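Local coordinates for peptidoglycan D,D-transpeptidase PbpA (PDB 3UN7), which probably cross-links the peptide stems of cell-wall peptidoglycan as a D,D-transpeptidase and takes part in regulating cell length, at residues Y55-G60 / S149-P154; L180-I185 / T285-A290. One frame throughout, in Å; residues are numbered along the deposited sequence.

Contact 1 is buried and joins the two domains: helix 52-59 of the N-terminal region meets the loop that leaves strand 143-149 of the transpeptidase domain. Contact 2 lies nearer the middle of the chain but is only partly buried, and both its loops belong to the transpeptidase region. Strand 143-149 is common to both, since N182 and I185 of contact 2 pack on its L146. No hydrogen bond crosses contact 1, where an alanine methyl sits among a serine, a tyrosine ring and a proline; contact 2 combines a straight backbone hydrogen bond and a water with an isoleucine packed on leucine and valine. The two adjoin, with P57 beside both N182 and L287.

Contact 1. Residues Y55-G60 / S149-P154; sequences YAPVTG and SPSYDP
The methyl group of A56 points from helix 52-59 against S151, Y152 and P154. Its CB lies 3.3 Å from S151 OG, 3.6 Å from Y152 CE2 and 3.8 Å from P154 CG, so one methyl meets a hydroxyl, an aromatic ring and a proline ring. It comes obliquely to the tyrosine ring, nearest CE2, with CD2 and CZ a little farther off. The CG of Y152 stands between the backbone N and the carbonyl carbon (chi1 69°), which carries the ring alongside the helix end and brings OH to 3.7 Å from G60 C. This is packing between domains: the last turn of helix 52-59, in the N-terminal dimerisation region, rests on the loop that follows an outer strand of the five-stranded transpeptidase sheet. S151 holds its OG anti to the backbone N (chi1 -165°), facing the helix, where it hydrogen-bonds to the carbonyl oxygen of E53. P57 CD lies 4.0 Å from the same S151 OG. G60, with positive phi, ends the helical conformation, and P154 CB packs 3.6 Å from its carbonyl oxygen, G60 O. G60 O accepts a 2.9 Å bond from T59 OG1, on a lone pair in the carbonyl plane.

Contact 2. Residues L180-I185 / T285-A290; sequences LTNRAI and TPLQVA
The carbonyl oxygen of I185 is gripped from loop 285-290 by A290 N, which donates a 2.8 Å hydrogen bond to I185 O. The bond is straight at the hydrogen (167°) and nearly collinear with the carbonyl. V289 CA adds a CA-H...O contact to the same oxygen, and a water donates to it weakly. That water also donates to Q288 O at 2.7 Å, linking the two backbones, though only weakly at I185 O. The isoleucine side chain supplies the apolar half. Its CG1 lies between the backbone N and the carbonyl carbon (chi1 63°), and the extended chi2 carries CD1 out to the other loop, where it rests 3.7 Å from L287 CB and 3.4 Å from Q288 O. Nearer the backbone, I185 CB meets V289 CG2 at 4.1 Å. The isoleucine crosses both the leucine and the valine at about a right angle. Within loop 285-290, L287 O accepts from both T285 N and T285 OG1, across the cis peptide that precedes P286. This is a loop-to-loop join within the transpeptidase fold. I185 and N182 pack on L146 of strand 143-149, A184 reaches strand 131-136, and from loop 285-290, L287 and P286 touch helix 70-74 of the N-terminal region.

Contact 1. Residues Y55-G60 / S149-P154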
ATOM      1  N   TYR A  55      -8.595 -11.971   3.511  1.00 27.15           N
ATOM      2  CA  TYR A  55      -9.234 -10.705   3.948  1.00 26.96           C
ATOM      3  C   TYR A  55      -8.959 -10.284   5.391  1.00 26.28           C
ATOM      4  O   TYR A  55      -9.508  -9.294   5.851  1.00 25.06           O
ATOM      5  CB  TYR A  55     -10.755 -10.741   3.695  1.00 27.22           C
ATOM      6  CG  TYR A  55     -11.076 -10.846   2.227  1.00 28.48           C
ATOM      7  CD1 TYR A  55     -11.261 -12.091   1.634  1.00 28.96           C
ATOM      8  CD2 TYR A  55     -11.174  -9.703   1.425  1.00 28.51           C
ATOM      9  CE1 TYR A  55     -11.550 -12.219   0.258  1.00 31.36           C
ATOM     10  CE2 TYR A  55     -11.479  -9.815   0.051  1.00 28.99           C
ATOM     11  CZ  TYR A  55     -11.645 -11.077  -0.510  1.00 30.70           C
ATOM     12  OH  TYR A  55     -11.909 -11.216  -1.836  1.00 32.23           O
ATOM     13  N   ALA A  56      -8.116 -11.023   6.112  1.00 26.71           N
ATOM     14  CA  ALA A  56      -7.760 -10.633   7.487  1.00 26.73           C
ATOM     15  C   ALA A  56      -7.338  -9.158   7.647  1.00 26.60           C
ATOM     16  O   ALA A  56      -7.756  -8.509   8.592  1.00 25.86           O
ATOM     17  CB  ALA A  56      -6.707 -11.566   8.069  1.00 27.78           C
ATOM     18  N   PRO A  57      -6.510  -8.618   6.725  1.00 27.55           N
ATOM     19  CA  PRO A  57      -6.139  -7.206   6.827  1.00 26.97           C
ATOM     20  C   PRO A  57      -7.331  -6.244   6.716  1.00 26.87           C
ATOM     21  O   PRO A  57      -7.236  -5.099   7.170  1.00 26.42           O
ATOM     22  CB  PRO A  57      -5.210  -7.017   5.616  1.00 28.09           C
ATOM     23  CG  PRO A  57      -4.596  -8.361   5.425  1.00 27.40           C
ATOM     24  CD  PRO A  57      -5.799  -9.262   5.604  1.00 27.82           C
ATOM     25  N   VAL A  58      -8.423  -6.720   6.106  1.00 25.81           N
ATOM     26  CA  VAL A  58      -9.625  -5.927   5.953  1.00 25.29           C
ATOM     27  C   VAL A  58     -10.585  -6.209   7.117  1.00 24.87           C
ATOM     28  O   VAL A  58     -11.001  -5.284   7.801  1.00 24.17           O
ATOM     29  CB  VAL A  58     -10.313  -6.183   4.573  1.00 25.74           C
ATOM     30  CG1 VAL A  58     -11.670  -5.461   4.492  1.00 25.23           C
ATOM     31  CG2 VAL A  58      -9.424  -5.730   3.443  1.00 25.64           C
ATOM     32  N   THR A  59     -10.925  -7.475   7.350  1.00 24.55           N
ATOM     33  CA  THR A  59     -11.922  -7.781   8.394  1.00 24.76           C
ATOM     34  C   THR A  59     -11.354  -7.583   9.802  1.00 24.34           C
ATOM     35  O   THR A  59     -12.038  -7.085  10.674  1.00 24.29           O
ATOM     36  CB  THR A  59     -12.496  -9.213   8.275  1.00 24.69           C
ATOM     37  OG1 THR A  59     -11.451 -10.160   8.478  1.00 28.00           O
ATOM     38  CG2 THR A  59     -13.160  -9.444   6.901  1.00 26.43           C
ATOM     39  N   GLY A  60     -10.104  -7.983   9.998  1.00 24.25           N
ATOM     40  CA  GLY A  60      -9.559  -8.221  11.324  1.00 25.27           C
ATOM     41  C   GLY A  60     -10.322  -9.366  11.984  1.00 25.59           C
ATOM     42  O   GLY A  60     -10.909 -10.224  11.291  1.00 25.18           O
ATOM     43  N   SER A 149       1.023 -10.282   3.778  1.00 29.26           N
ATOM     44  CA  SER A 149       1.501 -11.663   3.742  1.00 29.94           C
ATOM     45  C   SER A 149       2.772 -11.768   4.607  1.00 30.33           C
ATOM     46  O   SER A 149       3.628 -10.883   4.550  1.00 30.41           O
ATOM     47  CB  SER A 149       1.768 -12.080   2.290  1.00 30.66           C
ATOM     48  OG  SER A 149       2.155 -13.439   2.170  1.00 32.21           O
ATOM     49  N   PRO A 150       2.879 -12.810   5.457  1.00 30.52           N
ATOM     50  CA  PRO A 150       1.903 -13.872   5.716  1.00 30.61           C
ATOM     51  C   PRO A 150       0.676 -13.273   6.404  1.00 29.66           C
ATOM     52  O   PRO A 150       0.738 -12.149   6.894  1.00 28.72           O
ATOM     53  CB  PRO A 150       2.651 -14.818   6.676  1.00 31.49           C
ATOM     54  CG  PRO A 150       3.668 -13.938   7.362  1.00 32.30           C
ATOM     55  CD  PRO A 150       4.095 -12.967   6.282  1.00 31.40           C
ATOM     56  N   SER A 151      -0.431 -14.007   6.414  1.00 30.53           N
ATOM     57  CA  SER A 151      -1.627 -13.567   7.120  1.00 30.17           C
ATOM     58  C   SER A 151      -1.994 -14.651   8.129  1.00 30.75           C
ATOM     59  O   SER A 151      -1.204 -15.560   8.368  1.00 32.43           O
ATOM     60  CB  SER A 151      -2.757 -13.297   6.134  1.00 30.44           C
ATOM     61  OG  SER A 151      -3.804 -12.560   6.747  1.00 28.97           O
ATOM     62  N   TYR A 152      -3.178 -14.556   8.723  1.00 29.97           N
ATOM     63  CA  TYR A 152      -3.604 -15.479   9.764  1.00 29.89           C
ATOM     64  C   TYR A 152      -5.087 -15.757   9.578  1.00 29.33           C
ATOM     65  O   TYR A 152      -5.757 -15.080   8.803  1.00 28.78           O
ATOM     66  CB  TYR A 152      -3.363 -14.872  11.149  1.00 29.72           C
ATOM     67  CG  TYR A 152      -4.273 -13.716  11.450  1.00 29.25           C
ATOM     68  CD1 TYR A 152      -5.427 -13.895  12.226  1.00 28.34           C
ATOM     69  CD2 TYR A 152      -4.016 -12.448  10.926  1.00 28.37           C
ATOM     70  CE1 TYR A 152      -6.298 -12.843  12.470  1.00 27.92           C
ATOM     71  CE2 TYR A 152      -4.876 -11.390  11.176  1.00 29.46           C
ATOM     72  CZ  TYR A 152      -6.015 -11.596  11.940  1.00 28.15           C
ATOM     73  OH  TYR A 152      -6.856 -10.539  12.197  1.00 29.47           O
ATOM     74  N   ASP A 153      -5.601 -16.722  10.322  1.00 28.91           N
ATOM     75  CA  ASP A 153      -7.005 -17.103  10.201  1.00 28.84           C
ATOM     76  C   ASP A 153      -7.828 -16.513  11.361  1.00 27.82           C
ATOM     77  O   ASP A 153      -7.759 -17.015  12.477  1.00 28.14           O
ATOM     78  CB  ASP A 153      -7.089 -18.633  10.168  1.00 29.65           C
ATOM     79  CG  ASP A 153      -8.506 -19.145  10.072  1.00 31.19           C
ATOM     80  OD1 ASP A 153      -9.449 -18.334  10.008  1.00 29.86           O
ATOM     81  OD2 ASP A 153      -8.669 -20.387  10.036  1.00 34.26           O
ATOM     82  N   PRO A 154      -8.607 -15.437  11.103  1.00 26.69           N
ATOM     83  CA  PRO A 154      -9.432 -14.866  12.181  1.00 26.25           C
ATOM     84  C   PRO A 154     -10.434 -15.836  12.789  1.00 25.93           C
ATOM     85  O   PRO A 154     -10.911 -15.577  13.878  1.00 25.93           O
ATOM     86  CB  PRO A 154     -10.167 -13.705  11.485  1.00 25.19           C
ATOM     87  CG  PRO A 154      -9.228 -13.320  10.361  1.00 25.47           C
ATOM     88  CD  PRO A 154      -8.754 -14.659   9.858  1.00 26.27           C
TER

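Contact 2. Residues L180-I185 / T285-A290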
ATOM      1  N   LEU A 180      -0.061 -11.214  12.241  1.00 31.86           N
ATOM      2  CA  LEU A 180      -1.077 -10.285  12.715  1.00 31.33           C
ATOM      3  C   LEU A 180      -0.885  -8.880  12.144  1.00 30.93           C
ATOM      4  O   LEU A 180      -1.833  -8.097  12.049  1.00 30.72           O
ATOM      5  CB  LEU A 180      -1.088 -10.259  14.249  1.00 31.66           C
ATOM      6  CG  LEU A 180      -1.757 -11.465  14.932  1.00 32.36           C
ATOM      7  CD1 LEU A 180      -1.503 -11.410  16.435  1.00 33.96           C
ATOM      8  CD2 LEU A 180      -3.269 -11.494  14.665  1.00 30.13           C
ATOM      9  N   THR A 181       0.352  -8.542  11.786  1.00 30.71           N
ATOM     10  CA  THR A 181       0.646  -7.206  11.268  1.00 30.45           C
ATOM     11  C   THR A 181      -0.042  -6.986   9.910  1.00 30.37           C
ATOM     12  O   THR A 181       0.033  -7.839   9.005  1.00 30.62           O
ATOM     13  CB  THR A 181       2.173  -6.948  11.202  1.00 31.30           C
ATOM     14  OG1 THR A 181       2.737  -7.167  12.503  1.00 31.24           O
ATOM     15  CG2 THR A 181       2.483  -5.507  10.786  1.00 30.15           C
ATOM     16  N   ASN A 182      -0.752  -5.863   9.787  1.00 29.46           N
ATOM     17  CA  ASN A 182      -1.266  -5.458   8.494  1.00 29.04           C
ATOM     18  C   ASN A 182      -0.165  -4.622   7.855  1.00 29.11           C
ATOM     19  O   ASN A 182      -0.069  -3.420   8.087  1.00 28.65           O
ATOM     20  CB  ASN A 182      -2.576  -4.663   8.623  1.00 28.68           C
ATOM     21  CG  ASN A 182      -3.132  -4.258   7.282  1.00 29.76           C
ATOM     22  OD1 ASN A 182      -2.418  -4.291   6.278  1.00 30.54           O
ATOM     23  ND2 ASN A 182      -4.407  -3.871   7.246  1.00 28.14           N
ATOM     24  N   ARG A 183       0.681  -5.294   7.077  1.00 29.32           N
ATOM     25  CA  ARG A 183       1.859  -4.680   6.469  1.00 29.34           C
ATOM     26  C   ARG A 183       1.524  -3.562   5.480  1.00 29.15           C
ATOM     27  O   ARG A 183       2.355  -2.692   5.233  1.00 29.26           O
ATOM     28  CB  ARG A 183       2.711  -5.754   5.778  1.00 30.26           C
ATOM     29  CG  ARG A 183       3.452  -6.632   6.767  1.00 29.80           C
ATOM     30  CD  ARG A 183       4.232  -7.794   6.124  1.00 30.87           C
ATOM     31  NE  ARG A 183       5.294  -8.228   7.036  1.00 30.30           N
ATOM     32  CZ  ARG A 183       5.128  -9.031   8.085  1.00 32.94           C
ATOM     33  NH1 ARG A 183       6.180  -9.311   8.848  1.00 35.14           N
ATOM     34  NH2 ARG A 183       3.928  -9.550   8.386  1.00 31.23           N
ATOM     35  N   ALA A 184       0.323  -3.593   4.910  1.00 28.43           N
ATOM     36  CA  ALA A 184      -0.087  -2.603   3.912  1.00 28.19           C
ATOM     37  C   ALA A 184      -0.220  -1.189   4.493  1.00 28.26           C
ATOM     38  O   ALA A 184       0.003  -0.207   3.783  1.00 28.14           O
ATOM     39  CB  ALA A 184      -1.396  -3.015   3.283  1.00 28.25           C
ATOM     40  N   ILE A 185      -0.595  -1.099   5.769  1.00 27.70           N
ATOM     41  CA  ILE A 185      -0.907   0.206   6.405  1.00 28.39           C
ATOM     42  C   ILE A 185      -0.266   0.467   7.757  1.00 28.87           C
ATOM     43  O   ILE A 185      -0.247   1.603   8.201  1.00 29.33           O
ATOM     44  CB  ILE A 185      -2.421   0.420   6.577  1.00 27.67           C
ATOM     45  CG1 ILE A 185      -3.044  -0.637   7.524  1.00 29.93           C
ATOM     46  CG2 ILE A 185      -3.105   0.439   5.218  1.00 27.06           C
ATOM     47  CD1 ILE A 185      -4.504  -0.335   7.934  1.00 28.34           C
ATOM     48  N   THR A 285      -9.182   5.364   7.505  1.00 30.62           N
ATOM     49  CA  THR A 285      -9.729   4.868   6.236  1.00 29.78           C
ATOM     50  C   THR A 285     -11.043   4.064   6.275  1.00 28.75           C
ATOM     51  O   THR A 285     -11.540   3.720   5.210  1.00 29.44           O
ATOM     52  CB  THR A 285      -8.691   4.013   5.462  1.00 29.61           C
ATOM     53  OG1 THR A 285      -8.305   2.901   6.268  1.00 29.92           O
ATOM     54  CG2 THR A 285      -7.436   4.846   5.043  1.00 29.60           C
ATOM     55  N   PRO A 286     -11.633   3.776   7.461  1.00 28.37           N
ATOM     56  CA  PRO A 286     -11.461   4.200   8.868  1.00 28.17           C
ATOM     57  C   PRO A 286     -10.385   3.455   9.643  1.00 27.96           C
ATOM     58  O   PRO A 286     -10.229   3.702  10.846  1.00 28.74           O
ATOM     59  CB  PRO A 286     -12.817   3.873   9.474  1.00 28.80           C
ATOM     60  CG  PRO A 286     -13.171   2.569   8.750  1.00 27.29           C
ATOM     61  CD  PRO A 286     -12.735   2.794   7.345  1.00 27.79           C
ATOM     62  N   LEU A 287      -9.652   2.558   8.978  1.00 27.06           N
ATOM     63  CA  LEU A 287      -8.471   1.943   9.596  1.00 27.52           C
ATOM     64  C   LEU A 287      -7.363   2.983   9.721  1.00 28.11           C
ATOM     65  O   LEU A 287      -7.157   3.777   8.805  1.00 28.21           O
ATOM     66  CB  LEU A 287      -7.953   0.738   8.795  1.00 26.04           C
ATOM     67  CG  LEU A 287      -8.946  -0.377   8.465  1.00 26.24           C
ATOM     68  CD1 LEU A 287      -8.226  -1.599   7.940  1.00 24.80           C
ATOM     69  CD2 LEU A 287      -9.756  -0.739   9.707  1.00 25.09           C
ATOM     70  N   GLN A 288      -6.660   2.968  10.849  1.00 28.55           N
ATOM     71  CA  GLN A 288      -5.523   3.873  11.056  1.00 29.54           C
ATOM     72  C   GLN A 288      -4.339   3.439  10.190  1.00 29.22           C
ATOM     73  O   GLN A 288      -4.028   2.241  10.075  1.00 28.37           O
ATOM     74  CB  GLN A 288      -5.096   3.888  12.529  1.00 30.64           C
ATOM     75  CG  GLN A 288      -6.195   4.362  13.501  1.00 31.88           C
ATOM     76  CD  GLN A 288      -5.667   4.753  14.879  1.00 32.81           C
ATOM     77  OE1 GLN A 288      -4.463   4.940  15.075  1.00 35.75           O
ATOM     78  NE2 GLN A 288      -6.579   4.881  15.843  1.00 32.94           N
ATOM     79  N   VAL A 289      -3.684   4.422   9.593  1.00 29.91           N
ATOM     80  CA  VAL A 289      -2.504   4.189   8.747  1.00 29.58           C
ATOM     81  C   VAL A 289      -1.303   4.811   9.449  1.00 30.74           C
ATOM     82  O   VAL A 289      -1.393   5.935   9.952  1.00 30.77           O
ATOM     83  CB  VAL A 289      -2.706   4.814   7.363  1.00 29.64           C
ATOM     84  CG1 VAL A 289      -1.476   4.584   6.450  1.00 29.14           C
ATOM     85  CG2 VAL A 289      -3.974   4.226   6.714  1.00 27.22           C
ATOM     86  N   ALA A 290      -0.193   4.069   9.493  1.00 30.64           N
ATOM     87  CA  ALA A 290       1.079   4.570  10.012  1.00 31.46           C
ATOM     88  C   ALA A 290       1.529   5.756   9.181  1.00 31.51           C
ATOM     89  O   ALA A 290       1.403   5.751   7.946  1.00 30.53           O
ATOM     90  CB  ALA A 290       2.142   3.468   9.975  1.00 31.78           C
TER
HETATM   91  O   HOH W   1      -1.673   1.504  11.183  1.00 44.99           O